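Local atomic coordinates of leucine aminopeptidase (Parabacteroides distasonis, PDB entry 3TC8), a protein that binds zinc and is probably an exopeptidase of peptidase family M28, perhaps with aminopeptidase or glutaminyl-peptide cyclotransferase activity. Residues S26-V31 with D285-I290; A63-Q68 with R83-S88; S228-L233 with G299-E304; G245-D250 with S262-N267. All coordinates share one frame; numbering follows the deposited sequence. Where two conformers were deposited one is given.

Contact 1: S26-V31 with D285-I290; sequences SAYAYV and DNMENI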
loop_
_atom_site.group_PDB
_atom_site.type_symbol
_atom_site.label_atom_id
_atom_site.label_comp_id
_atom_site.label_asym_id
_atom_site.label_seq_id
_atom_site.Cartn_x
_atom_site.Cartn_y
_atom_site.Cartn_z
ATOM N N SER A 26 11.009 -13.470 3.072
ATOM C CA SER A 26 10.784 -12.580 4.168
ATOM C C SER A 26 9.541 -11.709 3.997
ATOM O O SER A 26 8.717 -11.582 4.913
ATOM C CB SER A 26 12.025 -11.717 4.397
ATOM O OG SER A 26 11.778 -10.651 5.308
ATOM N N ALA A 27 9.415 -11.120 2.814
ATOM C CA ALA A 27 8.216 -10.342 2.540
ATOM C C ALA A 27 6.954 -11.202 2.701
ATOM O O ALA A 27 5.952 -10.751 3.249
ATOM C CB ALA A 27 8.304 -9.736 1.144
ATOM N N TYR A 28 6.986 -12.407 2.150
ATOM C CA TYR A 28 5.850 -13.307 2.263
ATOM C C TYR A 28 5.487 -13.560 3.726
ATOM O O TYR A 28 4.322 -13.505 4.118
ATOM C CB TYR A 28 6.193 -14.617 1.554
ATOM C CG TYR A 28 5.090 -15.635 1.553
ATOM C CD1 TYR A 28 4.821 -16.434 2.651
ATOM C CD2 TYR A 28 4.309 -15.794 0.419
ATOM C CE1 TYR A 28 3.761 -17.376 2.582
ATOM C CE2 TYR A 28 3.265 -16.716 0.349
ATOM C CZ TYR A 28 3.001 -17.479 1.426
ATOM O OH TYR A 28 1.952 -18.409 1.371
ATOM N N ALA A 29 6.497 -13.789 4.554
ATOM C CA ALA A 29 6.257 -14.026 5.961
ATOM C C ALA A 29 5.679 -12.787 6.627
ATOM O O ALA A 29 4.867 -12.930 7.562
ATOM C CB ALA A 29 7.536 -14.476 6.660
ATOM N N TYR A 30 6.099 -11.578 6.229
ATOM C CA TYR A 30 5.459 -10.361 6.765
ATOM C C TYR A 30 3.992 -10.279 6.388
ATOM O O TYR A 30 3.172 -9.780 7.173
ATOM C CB TYR A 30 6.214 -9.103 6.341
ATOM C CG TYR A 30 7.522 -8.830 7.018
ATOM C CD1 TYR A 30 7.619 -8.867 8.399
ATOM C CD2 TYR A 30 8.646 -8.500 6.310
ATOM C CE1 TYR A 30 8.825 -8.574 9.049
ATOM C CE2 TYR A 30 9.835 -8.203 6.941
ATOM C CZ TYR A 30 9.913 -8.250 8.322
ATOM O OH TYR A 30 11.120 -7.947 8.920
ATOM N N VAL A 31 3.624 -10.683 5.171
ATOM C CA VAL A 31 2.222 -10.768 4.805
ATOM C C VAL A 31 1.506 -11.742 5.722
ATOM O O VAL A 31 0.430 -11.439 6.266
ATOM C CB VAL A 31 2.019 -11.122 3.299
ATOM C CG1 VAL A 31 0.544 -11.125 2.941
ATOM C CG2 VAL A 31 2.778 -10.180 2.369
ATOM N N ASP A 285 -9.693 -13.265 -0.863
ATOM C CA ASP A 285 -8.482 -12.454 -0.687
ATOM C C ASP A 285 -7.744 -12.916 0.589
ATOM O O ASP A 285 -7.709 -12.236 1.628
ATOM C CB ASP A 285 -8.779 -10.963 -0.663
ATOM C CG ASP A 285 -7.504 -10.135 -0.630
ATOM O OD1 ASP A 285 -6.411 -10.724 -0.771
ATOM O OD2 ASP A 285 -7.590 -8.926 -0.381
ATOM N N ASN A 286 -7.109 -14.062 0.412
ATOM C CA ASN A 286 -6.474 -14.777 1.489
ATOM C C ASN A 286 -5.044 -15.197 1.064
ATOM O O ASN A 286 -4.560 -14.836 -0.012
ATOM C CB ASN A 286 -7.356 -15.957 1.964
ATOM C CG ASN A 286 -7.550 -16.977 0.924
ATOM O OD1 ASN A 286 -6.741 -17.136 0.025
ATOM N ND2 ASN A 286 -8.665 -17.695 1.002
HETATM N N MSE A 287 -4.367 -15.945 1.903
HETATM C CA MSE A 287 -2.966 -16.231 1.660
HETATM C C MSE A 287 -2.733 -17.082 0.428
HETATM O O MSE A 287 -1.621 -17.075 -0.110
HETATM C CB MSE A 287 -2.304 -16.893 2.863
HETATM C CG MSE A 287 -2.045 -15.989 4.077
HETATM SE SE MSE A 287 -0.883 -14.502 3.661
HETATM C CE MSE A 287 0.656 -15.425 3.004
ATOM N N GLU A 288 -3.742 -17.792 -0.068
ATOM C CA GLU A 288 -3.501 -18.704 -1.164
ATOM C C GLU A 288 -3.055 -18.018 -2.456
ATOM O O GLU A 288 -2.321 -18.642 -3.221
ATOM C CB GLU A 288 -4.711 -19.600 -1.418
ATOM C CG GLU A 288 -5.202 -20.347 -0.182
ATOM C CD GLU A 288 -6.396 -21.226 -0.425
ATOM O OE1 GLU A 288 -7.266 -21.259 0.464
ATOM O OE2 GLU A 288 -6.440 -21.877 -1.489
ATOM N N ASN A 289 -3.397 -16.745 -2.645
ATOM C CA ASN A 289 -2.988 -16.074 -3.868
ATOM C C ASN A 289 -1.598 -15.464 -3.802
ATOM O O ASN A 289 -1.098 -14.997 -4.814
ATOM C CB ASN A 289 -3.958 -14.963 -4.211
ATOM C CG ASN A 289 -5.377 -15.427 -4.273
ATOM O OD1 ASN A 289 -6.253 -14.919 -3.492
ATOM N ND2 ASN A 289 -5.659 -16.350 -5.141
ATOM N N ILE A 290 -1.022 -15.349 -2.608
ATOM C CA ILE A 290 0.197 -14.599 -2.432
ATOM C C ILE A 290 1.361 -15.389 -2.988
ATOM O O ILE A 290 1.474 -16.591 -2.753
ATOM C CB ILE A 290 0.381 -14.212 -0.959
ATOM C CG1 ILE A 290 -0.867 -13.432 -0.451
ATOM C CG2 ILE A 290 1.665 -13.388 -0.738
ATOM C CD1 ILE A 290 -1.164 -12.120 -1.174
HETATM O O HOH W 1 0.505 -18.506 -0.928
#

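Contact 2: A63-Q68 with R83-S88; sequences AKVYQQ and RNIIGS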
loop_
_atom_site.group_PDB
_atom_site.type_symbol
_atom_site.label_atom_id
_atom_site.label_comp_id
_atom_site.label_asym_id
_atom_site.label_seq_id
_atom_site.Cartn_x
_atom_site.Cartn_y
_atom_site.Cartn_z
ATOM N N ALA A 63 14.030 2.948 12.081
ATOM C CA ALA A 63 13.213 4.088 11.691
ATOM C C ALA A 63 12.836 4.910 12.905
ATOM O O ALA A 63 12.600 4.377 14.001
ATOM C CB ALA A 63 11.977 3.625 10.966
ATOM N N LYS A 64 12.659 6.202 12.681
ATOM C CA LYS A 64 11.989 7.083 13.606
ATOM C C LYS A 64 10.484 6.919 13.376
ATOM O O LYS A 64 10.022 7.204 12.257
ATOM C CB LYS A 64 12.395 8.536 13.379
ATOM C CG LYS A 64 11.771 9.476 14.347
ATOM C CD LYS A 64 12.204 10.909 14.113
ATOM C CE LYS A 64 11.498 11.904 15.027
ATOM N NZ LYS A 64 11.758 11.649 16.472
ATOM N N VAL A 65 9.757 6.398 14.364
ATOM C CA VAL A 65 8.371 5.993 14.133
ATOM C C VAL A 65 7.425 7.016 14.749
ATOM O O VAL A 65 7.586 7.417 15.906
ATOM C CB VAL A 65 8.121 4.570 14.699
ATOM C CG1 VAL A 65 6.618 4.203 14.576
ATOM C CG2 VAL A 65 9.016 3.591 13.975
ATOM N N TYR A 66 6.457 7.403 13.949
ATOM C CA TYR A 66 5.343 8.233 14.388
ATOM C C TYR A 66 4.062 7.452 14.248
ATOM O O TYR A 66 3.845 6.840 13.229
ATOM C CB TYR A 66 5.220 9.476 13.490
ATOM C CG TYR A 66 6.399 10.313 13.256
ATOM C CD1 TYR A 66 7.387 9.917 12.380
ATOM C CD2 TYR A 66 6.504 11.562 13.814
ATOM C CE1 TYR A 66 8.474 10.697 12.083
ATOM C CE2 TYR A 66 7.602 12.376 13.552
ATOM C CZ TYR A 66 8.571 11.940 12.664
ATOM O OH TYR A 66 9.676 12.731 12.405
ATOM N N GLN A 67 3.240 7.437 15.276
ATOM C CA GLN A 67 1.944 6.794 15.224
ATOM C C GLN A 67 0.876 7.861 15.289
ATOM O O GLN A 67 0.689 8.463 16.343
ATOM C CB GLN A 67 1.797 5.737 16.321
ATOM C CG GLN A 67 2.856 4.630 16.189
ATOM C CD GLN A 67 2.673 3.535 17.218
ATOM O OE1 GLN A 67 1.630 2.945 17.286
ATOM N NE2 GLN A 67 3.670 3.280 18.010
ATOM N N GLN A 68 0.243 8.146 14.184
ATOM C CA GLN A 68 -0.703 9.222 14.098
ATOM C C GLN A 68 -2.100 8.665 14.351
ATOM O O GLN A 68 -2.616 7.979 13.513
ATOM C CB GLN A 68 -0.580 9.845 12.724
ATOM C CG GLN A 68 -1.607 10.891 12.431
ATOM C CD GLN A 68 -1.356 11.507 11.043
ATOM O OE1 GLN A 68 -1.531 10.872 10.045
ATOM N NE2 GLN A 68 -0.930 12.782 11.044
ATOM N N ARG A 83 -5.108 4.721 12.907
ATOM C CA ARG A 83 -3.711 4.884 13.247
ATOM C C ARG A 83 -2.879 4.747 11.977
ATOM O O ARG A 83 -2.737 3.662 11.424
ATOM C CB ARG A 83 -3.293 3.839 14.284
ATOM C CG ARG A 83 -1.833 3.872 14.591
ATOM C CD ARG A 83 -1.381 3.147 15.813
ATOM N NE ARG A 83 -1.937 1.787 15.898
ATOM C CZ ARG A 83 -1.483 0.834 16.709
ATOM N NH1 ARG A 83 -0.292 0.930 17.249
ATOM N NH2 ARG A 83 -2.203 -0.238 16.883
ATOM N N ASN A 84 -2.368 5.872 11.483
ATOM C CA ASN A 84 -1.367 5.854 10.416
ATOM C C ASN A 84 -0.000 5.652 11.055
ATOM O O ASN A 84 0.288 6.227 12.092
ATOM C CB ASN A 84 -1.373 7.155 9.615
ATOM C CG ASN A 84 -2.675 7.445 8.916
ATOM O OD1 ASN A 84 -3.302 6.557 8.337
ATOM N ND2 ASN A 84 -3.058 8.731 8.893
ATOM N N ILE A 85 0.816 4.795 10.458
ATOM C CA ILE A 85 2.112 4.443 11.013
ATOM C C ILE A 85 3.194 4.884 10.060
ATOM O O ILE A 85 3.225 4.459 8.920
ATOM C CB ILE A 85 2.183 2.945 11.329
ATOM C CG1 ILE A 85 1.038 2.496 12.243
ATOM C CG2 ILE A 85 3.547 2.550 11.886
ATOM C CD1 ILE A 85 0.829 1.015 12.342
ATOM N N ILE A 86 4.081 5.747 10.552
ATOM C CA ILE A 86 5.109 6.354 9.738
ATOM C C ILE A 86 6.492 5.973 10.270
ATOM O O ILE A 86 6.737 6.145 11.435
ATOM C CB ILE A 86 5.009 7.903 9.726
ATOM C CG1 ILE A 86 3.648 8.372 9.210
ATOM C CG2 ILE A 86 6.162 8.509 8.897
ATOM C CD1 ILE A 86 2.649 8.777 10.198
ATOM N N GLY A 87 7.334 5.428 9.403
ATOM C CA GLY A 87 8.732 5.170 9.749
ATOM C C GLY A 87 9.636 5.955 8.869
ATOM O O GLY A 87 9.660 5.796 7.660
ATOM N N SER A 88 10.438 6.810 9.470
ATOM C CA SER A 88 11.310 7.713 8.708
ATOM C C SER A 88 12.776 7.331 8.908
ATOM O O SER A 88 13.276 7.238 10.055
ATOM C CB SER A 88 11.123 9.165 9.143
ATOM O OG SER A 88 9.776 9.571 8.978
#

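Contact 3: S228-L233 with G299-E304; sequences SAARDL and GQTVLE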
loop_
_atom_site.group_PDB
_atom_site.type_symbol
_atom_site.label_atom_id
_atom_site.label_comp_id
_atom_site.label_asym_id
_atom_site.label_seq_id
_atom_site.Cartn_x
_atom_site.Cartn_y
_atom_site.Cartn_z
ATOM N N SER A 228 10.851 1.297 -16.391
ATOM C CA SER A 228 12.116 1.033 -17.066
ATOM C C SER A 228 13.060 0.239 -16.182
ATOM O O SER A 228 13.726 -0.680 -16.656
ATOM C CB SER A 228 12.767 2.355 -17.464
ATOM O OG SER A 228 12.074 2.940 -18.567
ATOM N N ALA A 229 13.144 0.576 -14.905
ATOM C CA ALA A 229 13.948 -0.221 -13.970
ATOM C C ALA A 229 13.471 -1.664 -13.934
ATOM O O ALA A 229 14.275 -2.590 -13.945
ATOM C CB ALA A 229 13.970 0.404 -12.561
ATOM N N ALA A 230 12.157 -1.857 -13.863
ATOM C CA ALA A 230 11.615 -3.207 -13.829
ATOM C C ALA A 230 12.056 -3.979 -15.089
ATOM O O ALA A 230 12.432 -5.141 -15.020
ATOM C CB ALA A 230 10.077 -3.152 -13.765
ATOM N N ARG A 231 11.966 -3.312 -16.248
ATOM C CA ARG A 231 12.368 -3.958 -17.490
ATOM C C ARG A 231 13.853 -4.286 -17.457
ATOM O O ARG A 231 14.231 -5.407 -17.833
ATOM C CB ARG A 231 12.033 -3.080 -18.677
ATOM C CG ARG A 231 12.630 -3.532 -20.015
ATOM C CD ARG A 231 12.495 -2.429 -21.098
ATOM N NE ARG A 231 13.276 -1.240 -20.736
ATOM C CZ ARG A 231 12.991 0.019 -21.070
ATOM N NH1 ARG A 231 11.949 0.305 -21.841
ATOM N NH2 ARG A 231 13.769 0.998 -20.636
ATOM N N ASP A 232 14.674 -3.375 -16.984
ATOM C CA ASP A 232 16.130 -3.624 -16.890
ATOM C C ASP A 232 16.407 -4.863 -16.067
ATOM O O ASP A 232 17.326 -5.627 -16.360
ATOM C CB ASP A 232 16.845 -2.446 -16.212
ATOM C CG ASP A 232 16.811 -1.149 -16.975
ATOM O OD1 ASP A 232 16.655 -1.174 -18.211
ATOM O OD2 ASP A 232 16.946 -0.074 -16.295
ATOM N N LEU A 233 15.650 -5.033 -14.982
ATOM C CA LEU A 233 15.833 -6.156 -14.052
ATOM C C LEU A 233 15.218 -7.460 -14.492
ATOM O O LEU A 233 15.403 -8.474 -13.792
ATOM C CB LEU A 233 15.267 -5.783 -12.680
ATOM C CG LEU A 233 15.931 -4.644 -11.960
ATOM C CD1 LEU A 233 15.109 -4.263 -10.764
ATOM C CD2 LEU A 233 17.367 -4.993 -11.603
ATOM N N GLY A 299 9.134 -5.555 -5.151
ATOM C CA GLY A 299 10.051 -5.060 -4.166
ATOM C C GLY A 299 11.439 -4.752 -4.692
ATOM O O GLY A 299 12.025 -3.731 -4.282
ATOM N N GLN A 300 11.966 -5.636 -5.521
ATOM C CA GLN A 300 13.296 -5.395 -6.054
ATOM C C GLN A 300 13.296 -4.175 -6.965
ATOM O O GLN A 300 14.286 -3.434 -6.980
ATOM C CB GLN A 300 13.812 -6.648 -6.778
ATOM C CG GLN A 300 15.324 -6.563 -7.049
ATOM C CD GLN A 300 16.112 -6.549 -5.782
ATOM O OE1 GLN A 300 15.902 -7.398 -4.920
ATOM N NE2 GLN A 300 16.981 -5.565 -5.598
ATOM N N THR A 301 12.234 -3.984 -7.727
ATOM C CA THR A 301 12.131 -2.790 -8.577
ATOM C C THR A 301 12.161 -1.527 -7.738
ATOM O O THR A 301 12.875 -0.562 -8.050
ATOM C CB THR A 301 10.889 -2.872 -9.484
ATOM O OG1 THR A 301 11.002 -3.991 -10.344
ATOM C CG2 THR A 301 10.673 -1.596 -10.300
ATOM N N VAL A 302 11.402 -1.493 -6.613
ATOM C CA VAL A 302 11.414 -0.325 -5.796
ATOM C C VAL A 302 12.812 -0.080 -5.224
ATOM O O VAL A 302 13.282 1.059 -5.166
ATOM C CB VAL A 302 10.326 -0.403 -4.681
ATOM C CG1 VAL A 302 10.502 0.705 -3.686
ATOM C CG2 VAL A 302 8.934 -0.383 -5.291
ATOM N N LEU A 303 13.485 -1.123 -4.736
ATOM C CA LEU A 303 14.846 -0.924 -4.230
ATOM C C LEU A 303 15.759 -0.324 -5.301
ATOM O O LEU A 303 16.553 0.548 -5.051
ATOM C CB LEU A 303 15.437 -2.262 -3.734
ATOM C CG LEU A 303 14.839 -2.798 -2.437
ATOM C CD1 LEU A 303 15.432 -4.155 -2.124
ATOM C CD2 LEU A 303 15.057 -1.855 -1.279
ATOM N N GLU A 304 15.696 -0.891 -6.487
ATOM C CA GLU A 304 16.526 -0.382 -7.600
ATOM C C GLU A 304 16.326 1.108 -7.828
ATOM O O GLU A 304 17.285 1.838 -8.036
ATOM C CB GLU A 304 16.262 -1.180 -8.858
ATOM C CG GLU A 304 17.151 -0.794 -10.060
ATOM C CD GLU A 304 18.605 -1.254 -9.904
ATOM O OE1 GLU A 304 18.866 -2.231 -9.169
ATOM O OE2 GLU A 304 19.498 -0.685 -10.582
#

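Contact 4: G245-D250 with S262-N267; sequences GAITDD and SIDIIN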
loop_
_atom_site.group_PDB
_atom_site.type_symbol
_atom_site.label_atom_id
_atom_site.label_comp_id
_atom_site.label_asym_id
_atom_site.label_seq_id
_atom_site.Cartn_x
_atom_site.Cartn_y
_atom_site.Cartn_z
ATOM N N GLY A 245 -6.001 1.567 -16.413
ATOM C CA GLY A 245 -7.166 2.371 -16.049
ATOM C C GLY A 245 -6.858 3.398 -14.974
ATOM O O GLY A 245 -5.740 3.459 -14.436
ATOM N N ALA A 246 -7.831 4.246 -14.701
ATOM C CA ALA A 246 -7.796 5.155 -13.568
ATOM C C ALA A 246 -8.327 4.432 -12.332
ATOM O O ALA A 246 -9.403 3.846 -12.396
ATOM C CB ALA A 246 -8.641 6.381 -13.821
ATOM N N ILE A 247 -7.558 4.416 -11.257
ATOM C CA ILE A 247 -7.871 3.708 -10.034
ATOM C C ILE A 247 -7.891 4.684 -8.851
ATOM O O ILE A 247 -6.917 5.357 -8.582
ATOM C CB ILE A 247 -6.864 2.564 -9.805
ATOM C CG1 ILE A 247 -6.880 1.573 -10.976
ATOM C CG2 ILE A 247 -7.142 1.869 -8.486
ATOM C CD1 ILE A 247 -5.776 0.539 -10.989
ATOM N N THR A 248 -9.004 4.703 -8.105
ATOM C CA THR A 248 -9.103 5.460 -6.859
ATOM C C THR A 248 -8.252 4.757 -5.816
ATOM O O THR A 248 -8.429 3.581 -5.551
ATOM C CB THR A 248 -10.561 5.498 -6.368
ATOM O OG1 THR A 248 -11.377 6.120 -7.353
ATOM C CG2 THR A 248 -10.654 6.204 -5.022
ATOM N N ASP A 249 -7.290 5.470 -5.264
ATOM C CA ASP A 249 -6.404 4.878 -4.275
ATOM C C ASP A 249 -5.692 5.960 -3.501
ATOM O O ASP A 249 -5.850 7.167 -3.770
ATOM C CB ASP A 249 -5.423 3.926 -4.967
ATOM C CG ASP A 249 -5.068 2.698 -4.160
ATOM O OD1 ASP A 249 -5.317 2.677 -2.937
ATOM O OD2 ASP A 249 -4.510 1.715 -4.779
ATOM N N ASP A 250 -4.914 5.579 -2.488
ATOM C CA ASP A 250 -4.362 6.540 -1.581
ATOM C C ASP A 250 -3.504 7.598 -2.258
ATOM O O ASP A 250 -3.399 8.714 -1.776
ATOM C CB ASP A 250 -3.510 5.811 -0.503
ATOM C CG ASP A 250 -4.318 4.953 0.505
ATOM O OD1 ASP A 250 -5.145 5.528 1.192
ATOM O OD2 ASP A 250 -4.071 3.742 0.603
ATOM N N SER A 262 2.946 11.168 -7.249
ATOM C CA SER A 262 2.906 9.804 -6.698
ATOM C C SER A 262 2.300 8.856 -7.693
ATOM O O SER A 262 1.411 9.221 -8.488
ATOM C CB SER A 262 2.146 9.769 -5.387
ATOM O OG SER A 262 2.689 10.602 -4.412
ATOM N N ILE A 263 2.768 7.617 -7.647
ATOM C CA ILE A 263 2.283 6.565 -8.502
ATOM C C ILE A 263 1.733 5.405 -7.674
ATOM O O ILE A 263 2.055 5.245 -6.482
ATOM C CB ILE A 263 3.397 6.067 -9.442
ATOM C CG1 ILE A 263 4.444 5.198 -8.733
ATOM C CG2 ILE A 263 4.046 7.255 -10.191
ATOM C CD1 ILE A 263 5.348 4.431 -9.699
ATOM N N ASP A 264 0.943 4.572 -8.356
ATOM C CA ASP A 264 0.365 3.359 -7.781
ATOM C C ASP A 264 0.822 2.160 -8.549
ATOM O O ASP A 264 0.595 2.113 -9.772
ATOM C CB ASP A 264 -1.167 3.469 -7.806
ATOM C CG ASP A 264 -1.885 2.477 -6.940
ATOM O OD1 ASP A 264 -1.294 1.612 -6.276
ATOM O OD2 ASP A 264 -3.181 2.594 -6.928
ATOM N N ILE A 265 1.479 1.221 -7.867
ATOM C CA ILE A 265 1.835 -0.081 -8.403
ATOM C C ILE A 265 0.777 -1.025 -7.859
ATOM O O ILE A 265 0.735 -1.295 -6.651
ATOM C CB ILE A 265 3.255 -0.515 -7.962
ATOM C CG1 ILE A 265 4.311 0.531 -8.357
ATOM C CG2 ILE A 265 3.579 -1.896 -8.520
ATOM C CD1 ILE A 265 5.701 0.230 -7.933
ATOM N N ILE A 266 -0.077 -1.525 -8.744
ATOM C CA ILE A 266 -1.296 -2.249 -8.375
ATOM C C ILE A 266 -1.686 -3.211 -9.454
ATOM O O ILE A 266 -1.658 -2.878 -10.635
ATOM C CB ILE A 266 -2.451 -1.253 -8.030
ATOM C CG1 ILE A 266 -3.734 -2.011 -7.683
ATOM C CG2 ILE A 266 -2.696 -0.231 -9.128
ATOM C CD1 ILE A 266 -4.802 -1.146 -7.022
ATOM N N ASN A 267 -2.056 -4.412 -9.055
ATOM C CA ASN A 267 -2.558 -5.411 -10.000
ATOM C C ASN A 267 -3.863 -4.908 -10.638
ATOM O O ASN A 267 -4.849 -4.662 -9.938
ATOM C CB ASN A 267 -2.734 -6.708 -9.203
ATOM C CG ASN A 267 -3.026 -7.929 -10.068
ATOM O OD1 ASN A 267 -3.055 -7.860 -11.316
ATOM N ND2 ASN A 267 -3.245 -9.062 -9.397
#

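Contact 1: S26-V31 with D285-I290
Tyr28 and Met287, a selenomethionine in the crystal, meet through a CH-pi contact. The methyl CE of Met287 sits over one face of the Tyr28 ring, shifted toward its rim. Met287 CE lies 3.9 Å from the centroid of the Tyr28 ring and 3.5 Å from Tyr28 CZ. The Met287 chain bends at both chi2 and chi3 (-60° and -57°), which curls CE back over the ring.

Apolar packing extends this contact. CG2 of Ile290 touches Tyr28 CD2 at 3.8 Å. The selenium of Met287 rests against Val31 CG1 at 3.7 Å. Val31 CG1 is 4.3 Å from Ile290 CG1, so this one methyl meets both loop residues.

No direct hydrogen bond crosses the contact. A water bridges the two segments. It accepts from Tyr28 OH at 2.7 Å and donates to Met287 O and Ile290 O. It lies in the plane of the ring, at its edge, where Ile290 O also comes close to CE2. A phenylalanine in place of Tyr28 would probably keep the methyl on the ring face but leave the water without its phenol donor, with a weaker tie between helix and loop.

Within the loop, Asn286 OD1 accepts from Glu288 N in an Asx turn. Asp285 OD1 and OD2 accept from the backbone N of Asp126 and of the zinc ligand Asp127. Arg292 makes a cation-pi contact with Tyr28. The contact thus joins helix 24-36 to the loop before helix 292-308, with Ile290 also resting on helix 125-144.

Contact 2: A63-Q68 with R83-S88
Gln67 and Arg83 run side by side and point the same way. Their amide and guanidinium planes are only 16° apart. Arg83 NH1 donates to Gln67 OE1 at 2.8 Å, and the oxygen lies in the guanidinium plane. The Arg83 chain turns at chi3 (48°), which brings NH1 round to this oxygen. The same NH1 forms a salt bridge with Asp52 of helix 45-60.

On the other face of the sheet, Gln68 and Asn84 also lie side by side, but their amide planes are 66° apart. Asn84 ND2 donates to Gln68 OE1 at 2.9 Å, nearly straight. Gln68 NE2 is held by Asn185 O.

The two strands form an antiparallel beta hairpin at one edge of the mixed sheet. Lys64-Ser88, Tyr66-Ile86 and Gln68-Asn84 are hydrogen-bonded pairs. Tyr66 N to Ile86 O, at 2.8 Å, is one of six backbone bonds.

The Tyr66 ring slants across Ile86, with Tyr66 CD1 4.0 Å from Ile86 CG2. Its CE1 edge faces Ser88 OG at 3.6 Å, a hydroxyl bonded to Asp152. On the opposite face, Val65 CG1 is a loose 4.4 Å from Ile85 CG2. Further along, Ala63 CB sits 3.8 Å from Gly87 CA, where a side chain on the glycine would come tight against the alanine methyl.

Contact 3: S228-L233 with G299-E304
Ala230 and Thr301 lie where the two helices come together, with their CA atoms 5.3 Å apart, and the short helical segments cross at 114° with their axes 9.0 Å apart. Thr301 fits against the small Ala230. Its OG1 is 3.6 Å from Ala230 CB, and its CG2 is 3.8 Å from the same methyl. Chi1 of Thr301 (-62°) turns OG1 beside its own backbone N and sets CG2 anti to it, so both branches reach the alanine. The hydroxyl needs no partner across the contact, because Thr301 OG1 is hydrogen-bonded to Ala297 O one turn back.

Leu233 CD1 lies over the turn from Gln300 to Glu304. It approaches Glu304 CB at 3.8 Å and Gln300 O at 4.0 Å, and also rests near Thr301 CA. Ala229 CB is 4.2 Å from Glu304 CG, so the aliphatic part of the glutamate packs against both Ala229 and Leu233.

Both helices cover the same face of the central sheet, as part of one helical layer of the alpha/beta/alpha sandwich of zinc exopeptidases. Ile263 of strand 262-266 touches helix 213-233, and Ile265 of that strand touches Val302.

An alanine in place of Thr301 would probably open a gap against Ala230 and leave Ala297 O without the hydroxyl.

The polar ends point to other partners. Glu304 OE2 forms a salt bridge with Arg309, which also pairs with Asp232. Gln300 bonds to Phe22 and Pro20 of the N-terminal segment, and Phe239 touches both Ala230 and Thr301.

Contact 4: G245-D250 with S262-N267
Asp249 and Asp264 meet through one oxygen each, with OD2 of Asp249 2.7 Å from OD2 of Asp264. The two side chains cross at about a right angle, and their carboxylate planes are 63° apart. Beside them, Ile247 and Ile266 meet tip to tip, with Ile247 CD1 3.7 Å from Ile266 CG2. Ile266 CD1 reaches Asp249 OD2 at 3.6 Å, so this apolar pair flanks the acids. Ile266 CG1 is anti to its backbone N (chi1 178°), which sends CD1 toward Asp249.

In the next shell, Asp250 N donates to Asp249 OD1 at 3.0 Å and helps to hold that carboxylate. Asp249 OD2 also lies close to Asp200 OD2, and Asp249 touches Glu159. The side chain of Asp249 is about 8 Å from the bound zinc ion. Such an acidic cluster near the metal site bears some resemblance to that of glutaminyl cyclases.

Side chains hold backbone atoms of both segments: Glu212 and Gln214 bond to Ile247 N and O, and Ser215 OG to Asp264 N. The loop thus leads into helix 250-258 over one face of edge strand 262-266, which pairs with strand 195-200, while helix 213-233 packs against the other face through Ile263.

From the N terminus, helix 24-36 supplies the first half of contact 1, whose partner loop comes some 250 residues later. Within that long span, contact 2 closes a short hairpin at one edge of the sheet. Helix 213-233 then opens contact 3. Contact 4 follows and closes at the opposite edge strand, within the spans of both contact 1 and contact 3. Contact 1 closes next at 285-290, before contact 3 closes on helix 292-308, so these two cross. Contacts 3 and 4 touch, helix against edge strand. Contacts 2 and 4 share the sheet, their centres about 23 Å apart.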